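TetR-family transcriptional regulator (Pectobacterium atrosepticum, PDB 2HYT) probably binds DNA through an N-terminal helix-turn-helix and regulates transcription, as other members of the TetR family do. Local coordinates at residues A[84-89]-A[192-197]; A[89-93]-A[131-136]. All blocks are in the same frame, centred on the assembly; numbering follows the deposited sequence. Where two conformers were deposited one is given.

In the fold
Interaction 1 (84-89 with 192-197) and interaction 2 (89-93 with 131-136) both use helix 85-98, and their centres lie about 11 Å apart. Phe89 is common to the two: its ring tip meets Leu192 in the first, and one edge packs against helix 122-141 in the second. Interaction 1 brings the C-terminal tail to the start of helix 85-98, about 24 Å from the centre of the chain, and is partly buried. Interaction 2 lies deeper, about 14 Å from that centre, and has a 1,2-ethanediol bound beside it. Both belong to the all-helical C-terminal region of the TetR fold, not to the predicted helix-turn-helix at 34-53.

Interaction 1. Residues A[84-89]-A[192-197]; sequences DDWEGF and LLVKPR
Arg197, the C-terminal residue, reaches back to the start of helix 85-98 and forms a salt bridge with Asp84, its NH1 lying 2.9 Å from Asp84 OD2. The bond is fairly straight (N-H...O 160°); it stays close to the guanidinium plane but reaches the syn side of OD2 tilted out of the carboxylate plane. Asp84 is the N-cap of the helix, and on its anti side the same OD2 accepts from Glu87 N at 3.0 Å, so one oxygen serves both the helix end and the chain end. A water joins the group, donating to Asp84 OD1 and accepting from Trp86 N and Arg197 NH2. Glu87 OE2 adds only a long salt bridge to Arg197 NH1, at 4.0 Å; its carboxylate is also paired with Arg90.

The trans chi1 of Trp86 (176°) carries the indole out beneath Leu193. Its CB and CD1 lie over one face of the guanidinium, with CB 3.5 Å from Arg197 NH1, while the ring and guanidinium planes stand 62° apart. Leu193 CD2 sits over the indole in a CH-pi contact, 3.6 Å from the centroid of the five-membered ring. Farther in, Trp86 CH2 meets Leu192 CB, and Leu192 CD1 approaches Phe89 CZ at 4.1 Å; Leu192 also packs on Leu188 of the second subunit. Against helix 85-98 the tail is thus held by charge at its end and by apolar packing at its base, besides backbone bonds to Val144 and Ala146, and the arginine would probably make Asp84 more firmly anionic as a helix cap.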
ATOM      1  N   ASP A  84     -21.141 -11.885  17.691  1.00 32.62           N
ATOM      2  CA  ASP A  84     -21.083 -12.765  16.515  1.00 28.62           C
ATOM      3  C   ASP A  84     -19.737 -12.506  15.829  1.00 25.00           C
ATOM      4  O   ASP A  84     -19.435 -11.376  15.553  1.00 22.53           O
ATOM      5  CB  ASP A  84     -22.203 -12.438  15.541  1.00 27.24           C
ATOM      6  CG  ASP A  84     -22.159 -13.312  14.325  1.00 30.46           C
ATOM      7  OD1 ASP A  84     -22.512 -14.491  14.434  1.00 32.92           O
ATOM      8  OD2 ASP A  84     -21.700 -12.861  13.274  1.00 29.97           O
ATOM      9  N   ASP A  85     -18.948 -13.534  15.569  1.00 21.52           N
ATOM     10  CA  ASP A  85     -17.591 -13.287  15.122  1.00 23.47           C
ATOM     11  C   ASP A  85     -17.517 -12.753  13.685  1.00 21.08           C
ATOM     12  O   ASP A  85     -16.628 -11.939  13.370  1.00 21.96           O
ATOM     13  CB  ASP A  85     -16.726 -14.498  15.336  1.00 25.95           C
ATOM     14  CG  ASP A  85     -16.617 -14.865  16.837  1.00 31.74           C
ATOM     15  OD1 ASP A  85     -16.719 -13.943  17.676  1.00 41.84           O
ATOM     16  OD2 ASP A  85     -16.501 -16.048  17.152  1.00 33.45           O
ATOM     17  N   TRP A  86     -18.443 -13.180  12.841  1.00 19.51           N
ATOM     18  CA  TRP A  86     -18.482 -12.619  11.480  1.00 18.62           C
ATOM     19  C   TRP A  86     -18.821 -11.132  11.527  1.00 18.42           C
ATOM     20  O   TRP A  86     -18.161 -10.306  10.866  1.00 19.22           O
ATOM     21  CB  TRP A  86     -19.492 -13.340  10.602  1.00 20.71           C
ATOM     22  CG  TRP A  86     -19.602 -12.727   9.250  1.00 21.42           C
ATOM     23  CD1 TRP A  86     -20.705 -12.116   8.728  1.00 25.02           C
ATOM     24  CD2 TRP A  86     -18.580 -12.642   8.238  1.00 22.36           C
ATOM     25  NE1 TRP A  86     -20.433 -11.652   7.463  1.00 23.73           N
ATOM     26  CE2 TRP A  86     -19.143 -11.965   7.134  1.00 22.03           C
ATOM     27  CE3 TRP A  86     -17.275 -13.084   8.146  1.00 22.21           C
ATOM     28  CZ2 TRP A  86     -18.416 -11.709   5.954  1.00 23.26           C
ATOM     29  CZ3 TRP A  86     -16.559 -12.825   6.987  1.00 24.37           C
ATOM     30  CH2 TRP A  86     -17.149 -12.170   5.895  1.00 24.03           C
ATOM     31  N   GLU A  87     -19.811 -10.765  12.329  1.00 17.05           N
ATOM     32  CA  GLU A  87     -20.192  -9.351  12.440  0.50 20.47           C
ATOM     33  C   GLU A  87     -19.069  -8.553  13.095  1.00 19.17           C
ATOM     34  O   GLU A  87     -18.833  -7.412  12.737  1.00 19.76           O
ATOM     35  CB  GLU A  87     -21.511  -9.193  13.198  0.50 21.66           C
ATOM     36  CG  GLU A  87     -22.697  -9.856  12.515  0.50 27.54           C
ATOM     37  CD  GLU A  87     -23.025  -9.268  11.151  0.50 31.48           C
ATOM     38  OE1 GLU A  87     -22.782  -8.067  10.931  0.50 40.61           O
ATOM     39  OE2 GLU A  87     -23.536 -10.018  10.306  0.50 36.33           O
ATOM     40  N   GLY A  88     -18.340  -9.169  14.022  1.00 18.54           N
ATOM     41  CA  GLY A  88     -17.209  -8.510  14.624  1.00 19.86           C
ATOM     42  C   GLY A  88     -16.103  -8.227  13.597  1.00 19.66           C
ATOM     43  O   GLY A  88     -15.410  -7.200  13.643  1.00 17.63           O
ATOM     44  N   PHE A  89     -15.909  -9.162  12.678  1.00 18.61           N
ATOM     45  CA  PHE A  89     -14.921  -8.994  11.606  1.00 19.16           C
ATOM     46  C   PHE A  89     -15.355  -7.873  10.662  1.00 17.43           C
ATOM     47  O   PHE A  89     -14.540  -7.017  10.323  1.00 18.92           O
ATOM     48  CB  PHE A  89     -14.757 -10.337  10.861  1.00 20.27           C
ATOM     49  CG  PHE A  89     -14.159 -10.201   9.491  1.00 22.35           C
ATOM     50  CD1 PHE A  89     -12.828 -10.045   9.340  1.00 29.38           C
ATOM     51  CD2 PHE A  89     -14.954 -10.261   8.354  1.00 22.49           C
ATOM     52  CE1 PHE A  89     -12.263  -9.945   8.070  1.00 22.09           C
ATOM     53  CE2 PHE A  89     -14.406 -10.172   7.098  1.00 24.21           C
ATOM     54  CZ  PHE A  89     -13.036 -10.000   6.955  1.00 23.89           C
ATOM     55  N   LEU A 192     -16.418 -14.179   1.168  1.00 20.67           N
ATOM     56  CA  LEU A 192     -15.658 -15.023   2.094  1.00 20.84           C
ATOM     57  C   LEU A 192     -16.498 -16.051   2.812  1.00 21.16           C
ATOM     58  O   LEU A 192     -15.946 -17.054   3.293  1.00 20.98           O
ATOM     59  CB  LEU A 192     -14.968 -14.161   3.120  1.00 19.30           C
ATOM     60  CG  LEU A 192     -14.044 -13.107   2.504  1.00 21.19           C
ATOM     61  CD1 LEU A 192     -13.284 -12.454   3.651  1.00 21.98           C
ATOM     62  CD2 LEU A 192     -13.130 -13.674   1.465  1.00 21.55           C
ATOM     63  N   LEU A 193     -17.813 -15.820   2.934  1.00 21.01           N
ATOM     64  CA  LEU A 193     -18.671 -16.716   3.704  1.00 23.09           C
ATOM     65  C   LEU A 193     -18.882 -18.059   3.023  1.00 24.77           C
ATOM     66  O   LEU A 193     -19.026 -18.131   1.796  1.00 24.62           O
ATOM     67  CB  LEU A 193     -20.024 -16.089   3.940  1.00 22.30           C
ATOM     68  CG  LEU A 193     -20.091 -14.909   4.903  1.00 20.76           C
ATOM     69  CD1 LEU A 193     -21.439 -14.164   4.833  1.00 24.40           C
ATOM     70  CD2 LEU A 193     -19.871 -15.363   6.368  1.00 21.24           C
ATOM     71  N   VAL A 194     -18.860 -19.124   3.825  1.00 22.93           N
ATOM     72  CA  VAL A 194     -19.244 -20.446   3.357  1.00 24.09           C
ATOM     73  C   VAL A 194     -20.737 -20.433   2.975  1.00 26.48           C
ATOM     74  O   VAL A 194     -21.103 -20.885   1.887  1.00 30.13           O
ATOM     75  CB  VAL A 194     -18.992 -21.520   4.439  1.00 23.23           C
ATOM     76  CG1 VAL A 194     -19.604 -22.844   4.062  1.00 25.27           C
ATOM     77  CG2 VAL A 194     -17.477 -21.683   4.654  1.00 22.70           C
ATOM     78  N   LYS A 195     -21.549 -19.888   3.871  1.00 27.89           N
ATOM     79  CA  LYS A 195     -23.004 -19.853   3.765  1.00 33.03           C
ATOM     80  C   LYS A 195     -23.462 -18.389   3.792  1.00 34.19           C
ATOM     81  O   LYS A 195     -23.237 -17.678   4.780  1.00 32.84           O
ATOM     82  CB  LYS A 195     -23.632 -20.604   4.948  1.00 33.09           C
ATOM     83  CG  LYS A 195     -25.166 -20.555   4.975  1.00 36.30           C
ATOM     84  N   PRO A 196     -24.096 -17.916   2.708  1.00 36.75           N
ATOM     85  CA  PRO A 196     -24.568 -16.523   2.719  1.00 38.32           C
ATOM     86  C   PRO A 196     -25.565 -16.235   3.829  1.00 40.29           C
ATOM     87  O   PRO A 196     -26.320 -17.124   4.236  1.00 39.80           O
ATOM     88  CB  PRO A 196     -25.255 -16.365   1.354  1.00 40.15           C
ATOM     89  CG  PRO A 196     -24.647 -17.454   0.481  1.00 41.88           C
ATOM     90  CD  PRO A 196     -24.409 -18.601   1.439  1.00 39.31           C
ATOM     91  N   ARG A 197     -25.575 -14.989   4.293  1.00 42.86           N
ATOM     92  CA  ARG A 197     -26.499 -14.540   5.321  1.00 46.29           C
ATOM     93  C   ARG A 197     -27.550 -13.578   4.745  1.00 49.11           C
ATOM     94  O   ARG A 197     -28.586 -13.321   5.372  1.00 50.09           O
ATOM     95  CB  ARG A 197     -25.711 -13.866   6.438  1.00 46.87           C
ATOM     96  CG  ARG A 197     -24.677 -14.782   7.034  1.00 45.49           C
ATOM     97  CD  ARG A 197     -24.130 -14.235   8.333  1.00 45.81           C
ATOM     98  NE  ARG A 197     -23.213 -15.184   8.965  1.00 38.32           N
ATOM     99  CZ  ARG A 197     -22.662 -14.993  10.156  1.00 36.14           C
ATOM    100  NH1 ARG A 197     -22.921 -13.883  10.857  1.00 33.30           N
ATOM    101  NH2 ARG A 197     -21.849 -15.918  10.654  1.00 32.00           N
ATOM    102  OXT ARG A 197     -27.393 -13.047   3.640  1.00 50.95           O
TER
HETATM  103  O   HOH W   1     -20.339 -15.590  13.113  1.00 29.06           O

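Interaction 2. Residues A[89-93]-A[131-136]; sequences FRCRC and SMQRLI. With EDO (1,2-ethanediol), chain B.
Phe89 presents the CD1-CE1 edge of its ring to helix 122-141, where Met132, Leu135 and Ile136 form the hollow that receives it. Met132, modelled as selenomethionine, brings its SE into the ring plane 3.7 Å from Phe89 CE1, an edge-on Met-aromatic contact with the two side chains crossing at about a right angle. Leu135 CD2 lies against the same edge, 3.8 Å from Phe89 CD1, and Ile136 CD1 comes obliquely to CE1. One ring face carries Cys93 SG, a turn further along the same helix. The Met132 chain bends at chi2 and chi3, which brings its CE against both Cys93 SG, at 4.1 Å, and the Arg92 side chain near NE.

The two segments run nearly antiparallel, at 161°, with their axes 12.1 Å apart, so long side chains bridge the interval. This is helix packing within the all-helical C-terminal region of the TetR fold; Ile157 of helix 150-170 backs both Phe89 and Ile136, and Leu185 of helix 174-190 packs on Cys93.

Beside the apolar wedge, Arg92 extends across the interval, passing Met132 and Leu135 in the opposite direction. Its NH2 donates to Ser131 OG at 2.9 Å, a bent bond (145°) tilted 20° from the guanidinium plane. A water at the guanidinium edge accepts from Arg92 NH1 and donates to Ser131 O, while Ser79 of helix 56-81 takes another bond from NH1. The 1,2-ethanediol, probably from the crystallisation liquor, puts its O1 in the guanidinium plane, 2.9 Å from Arg92 NE, and its O2 3.5 Å from Met132 CE.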
ATOM      1  N   PHE A  89     -15.909  -9.162  12.678  1.00 18.61           N
ATOM      2  CA  PHE A  89     -14.921  -8.994  11.606  1.00 19.16           C
ATOM      3  C   PHE A  89     -15.355  -7.873  10.662  1.00 17.43           C
ATOM      4  O   PHE A  89     -14.540  -7.017  10.323  1.00 18.92           O
ATOM      5  CB  PHE A  89     -14.757 -10.337  10.861  1.00 20.27           C
ATOM      6  CG  PHE A  89     -14.159 -10.201   9.491  1.00 22.35           C
ATOM      7  CD1 PHE A  89     -12.828 -10.045   9.340  1.00 29.38           C
ATOM      8  CD2 PHE A  89     -14.954 -10.261   8.354  1.00 22.49           C
ATOM      9  CE1 PHE A  89     -12.263  -9.945   8.070  1.00 22.09           C
ATOM     10  CE2 PHE A  89     -14.406 -10.172   7.098  1.00 24.21           C
ATOM     11  CZ  PHE A  89     -13.036 -10.000   6.955  1.00 23.89           C
ATOM     12  N   ARG A  90     -16.624  -7.859  10.260  1.00 19.46           N
ATOM     13  CA  ARG A  90     -17.157  -6.750   9.406  1.00 18.12           C
ATOM     14  C   ARG A  90     -16.986  -5.432  10.132  1.00 19.97           C
ATOM     15  O   ARG A  90     -16.583  -4.438   9.534  1.00 20.46           O
ATOM     16  CB  ARG A  90     -18.630  -6.958   9.070  1.00 19.85           C
ATOM     17  CG  ARG A  90     -18.861  -8.127   8.104  1.00 19.70           C
ATOM     18  CD  ARG A  90     -20.364  -8.344   7.792  1.00 25.47           C
ATOM     19  NE  ARG A  90     -21.061  -7.116   7.456  1.00 30.97           N
ATOM     20  CZ  ARG A  90     -22.360  -6.888   7.622  1.00 41.66           C
ATOM     21  NH1 ARG A  90     -23.162  -7.824   8.111  1.00 47.20           N
ATOM     22  NH2 ARG A  90     -22.860  -5.703   7.291  1.00 46.59           N
ATOM     23  N   CYS A  91     -17.321  -5.410  11.415  1.00 19.48           N
ATOM     24  CA  CYS A  91     -17.236  -4.185  12.195  0.50 19.60           C
ATOM     25  C   CYS A  91     -15.804  -3.678  12.308  1.00 19.49           C
ATOM     26  O   CYS A  91     -15.582  -2.494  12.210  1.00 21.05           O
ATOM     27  CB  CYS A  91     -17.813  -4.424  13.574  0.50 22.51           C
ATOM     28  SG  CYS A  91     -17.899  -2.967  14.552  0.50 23.59           S
ATOM     29  N   ARG A  92     -14.861  -4.597  12.497  1.00 17.34           N
ATOM     30  CA  ARG A  92     -13.449  -4.256  12.579  1.00 17.68           C
ATOM     31  C   ARG A  92     -12.955  -3.667  11.240  1.00 18.16           C
ATOM     32  O   ARG A  92     -12.249  -2.625  11.199  1.00 17.84           O
ATOM     33  CB  ARG A  92     -12.652  -5.485  12.926  1.00 19.36           C
ATOM     34  CG  ARG A  92     -11.182  -5.277  12.953  1.00 18.16           C
ATOM     35  CD  ARG A  92     -10.503  -6.441  13.609  1.00 21.63           C
ATOM     36  NE  ARG A  92      -9.097  -6.510  13.229  1.00 19.99           N
ATOM     37  CZ  ARG A  92      -8.219  -7.320  13.796  1.00 22.33           C
ATOM     38  NH1 ARG A  92      -8.570  -8.121  14.792  1.00 22.26           N
ATOM     39  NH2 ARG A  92      -6.961  -7.303  13.349  1.00 26.36           N
ATOM     40  N   CYS A  93     -13.315  -4.340  10.150  1.00 20.03           N
ATOM     41  CA  CYS A  93     -12.950  -3.837   8.832  1.00 17.70           C
ATOM     42  C   CYS A  93     -13.552  -2.445   8.564  1.00 19.82           C
ATOM     43  O   CYS A  93     -12.838  -1.524   8.095  1.00 19.97           O
ATOM     44  CB  CYS A  93     -13.330  -4.810   7.722  1.00 19.85           C
ATOM     45  SG  CYS A  93     -12.446  -6.376   7.732  1.00 20.25           S
ATOM     46  N   SER A 131      -2.091  -9.794  12.649  1.00 19.84           N
ATOM     47  CA  SER A 131      -3.270  -9.604  13.497  1.00 18.96           C
ATOM     48  C   SER A 131      -4.515 -10.055  12.752  1.00 19.18           C
ATOM     49  O   SER A 131      -5.326 -10.818  13.270  1.00 19.06           O
ATOM     50  CB  SER A 131      -3.413  -8.164  13.916  1.00 21.51           C
ATOM     51  OG  SER A 131      -4.544  -7.994  14.748  1.00 23.71           O
HETATM   52  N   MSE A 132      -4.694  -9.598  11.526  1.00 19.95           N
HETATM   53  CA  MSE A 132      -5.853 -10.027  10.750  0.50 15.03           C
HETATM   54  C   MSE A 132      -5.822 -11.531  10.477  1.00 20.21           C
HETATM   55  O   MSE A 132      -6.862 -12.192  10.465  1.00 19.26           O
HETATM   56  CB  MSE A 132      -5.931  -9.231   9.445  0.50 15.54           C
HETATM   57  CG  MSE A 132      -7.023  -9.680   8.531  0.50 16.71           C
HETATM   58 SE   MSE A 132      -8.768  -9.431   9.316  0.38 13.49          SE
HETATM   59  CE  MSE A 132      -8.924  -7.454   9.431  0.50 17.39           C
ATOM     60  N   GLN A 133      -4.630 -12.083  10.261  1.00 15.65           N
ATOM     61  CA  GLN A 133      -4.457 -13.528  10.051  1.00 16.20           C
ATOM     62  C   GLN A 133      -5.039 -14.335  11.221  1.00 16.52           C
ATOM     63  O   GLN A 133      -5.707 -15.347  11.000  1.00 17.77           O
ATOM     64  CB  GLN A 133      -2.970 -13.867   9.878  1.00 18.87           C
ATOM     65  CG  GLN A 133      -2.705 -15.329   9.666  1.00 20.08           C
ATOM     66  CD  GLN A 133      -1.230 -15.592   9.554  1.00 22.42           C
ATOM     67  OE1 GLN A 133      -0.442 -14.654   9.340  1.00 25.24           O
ATOM     68  NE2 GLN A 133      -0.845 -16.849   9.695  1.00 23.68           N
ATOM     69  N   ARG A 134      -4.781 -13.904  12.459  1.00 18.58           N
ATOM     70  CA  ARG A 134      -5.305 -14.603  13.657  0.50 18.65           C
ATOM     71  C   ARG A 134      -6.825 -14.679  13.580  1.00 16.14           C
ATOM     72  O   ARG A 134      -7.449 -15.734  13.819  1.00 18.74           O
ATOM     73  CB  ARG A 134      -4.929 -13.879  14.948  0.50 17.98           C
ATOM     74  CG  ARG A 134      -3.481 -14.035  15.373  0.50 22.68           C
ATOM     75  CD  ARG A 134      -3.243 -13.396  16.740  0.50 24.74           C
ATOM     76  NE  ARG A 134      -3.086 -11.945  16.646  0.50 26.27           N
ATOM     77  CZ  ARG A 134      -3.446 -11.064  17.581  0.50 28.41           C
ATOM     78  NH1 ARG A 134      -4.009 -11.447  18.722  0.50 37.84           N
ATOM     79  NH2 ARG A 134      -3.237  -9.777  17.374  0.50 32.56           N
ATOM     80  N   LEU A 135      -7.430 -13.558  13.227  1.00 16.98           N
ATOM     81  CA  LEU A 135      -8.882 -13.513  13.105  1.00 18.37           C
ATOM     82  C   LEU A 135      -9.423 -14.422  11.958  1.00 18.65           C
ATOM     83  O   LEU A 135     -10.376 -15.158  12.111  1.00 16.32           O
ATOM     84  CB  LEU A 135      -9.321 -12.057  12.950  1.00 16.78           C
ATOM     85  CG  LEU A 135     -10.828 -11.829  12.792  1.00 19.32           C
ATOM     86  CD1 LEU A 135     -11.622 -12.425  13.945  1.00 23.67           C
ATOM     87  CD2 LEU A 135     -11.106 -10.300  12.673  1.00 21.27           C
ATOM     88  N   ILE A 136      -8.845 -14.293  10.762  1.00 18.57           N
ATOM     89  CA  ILE A 136      -9.221 -15.143   9.637  1.00 17.00           C
ATOM     90  C   ILE A 136      -9.077 -16.625   9.947  1.00 17.00           C
ATOM     91  O   ILE A 136      -9.959 -17.397   9.618  1.00 17.45           O
ATOM     92  CB  ILE A 136      -8.431 -14.733   8.370  1.00 17.08           C
ATOM     93  CG1 ILE A 136      -8.858 -13.343   7.974  1.00 20.32           C
ATOM     94  CG2 ILE A 136      -8.634 -15.737   7.258  1.00 19.34           C
ATOM     95  CD1 ILE A 136     -10.317 -13.262   7.505  1.00 25.58           C
TER
HETATM   96  C1  EDO B 197      -8.114  -3.982  10.191  1.00 27.81           C
HETATM   97  O1  EDO B 197      -7.806  -4.738  11.384  1.00 23.60           O
HETATM   98  C2  EDO B 197      -6.825  -3.838   9.377  1.00 29.20           C
HETATM   99  O2  EDO B 197      -6.428  -5.112   8.797  1.00 28.06           O
HETATM  100  O   HOH W   2      -6.694 -10.367  15.564  1.00 24.87           O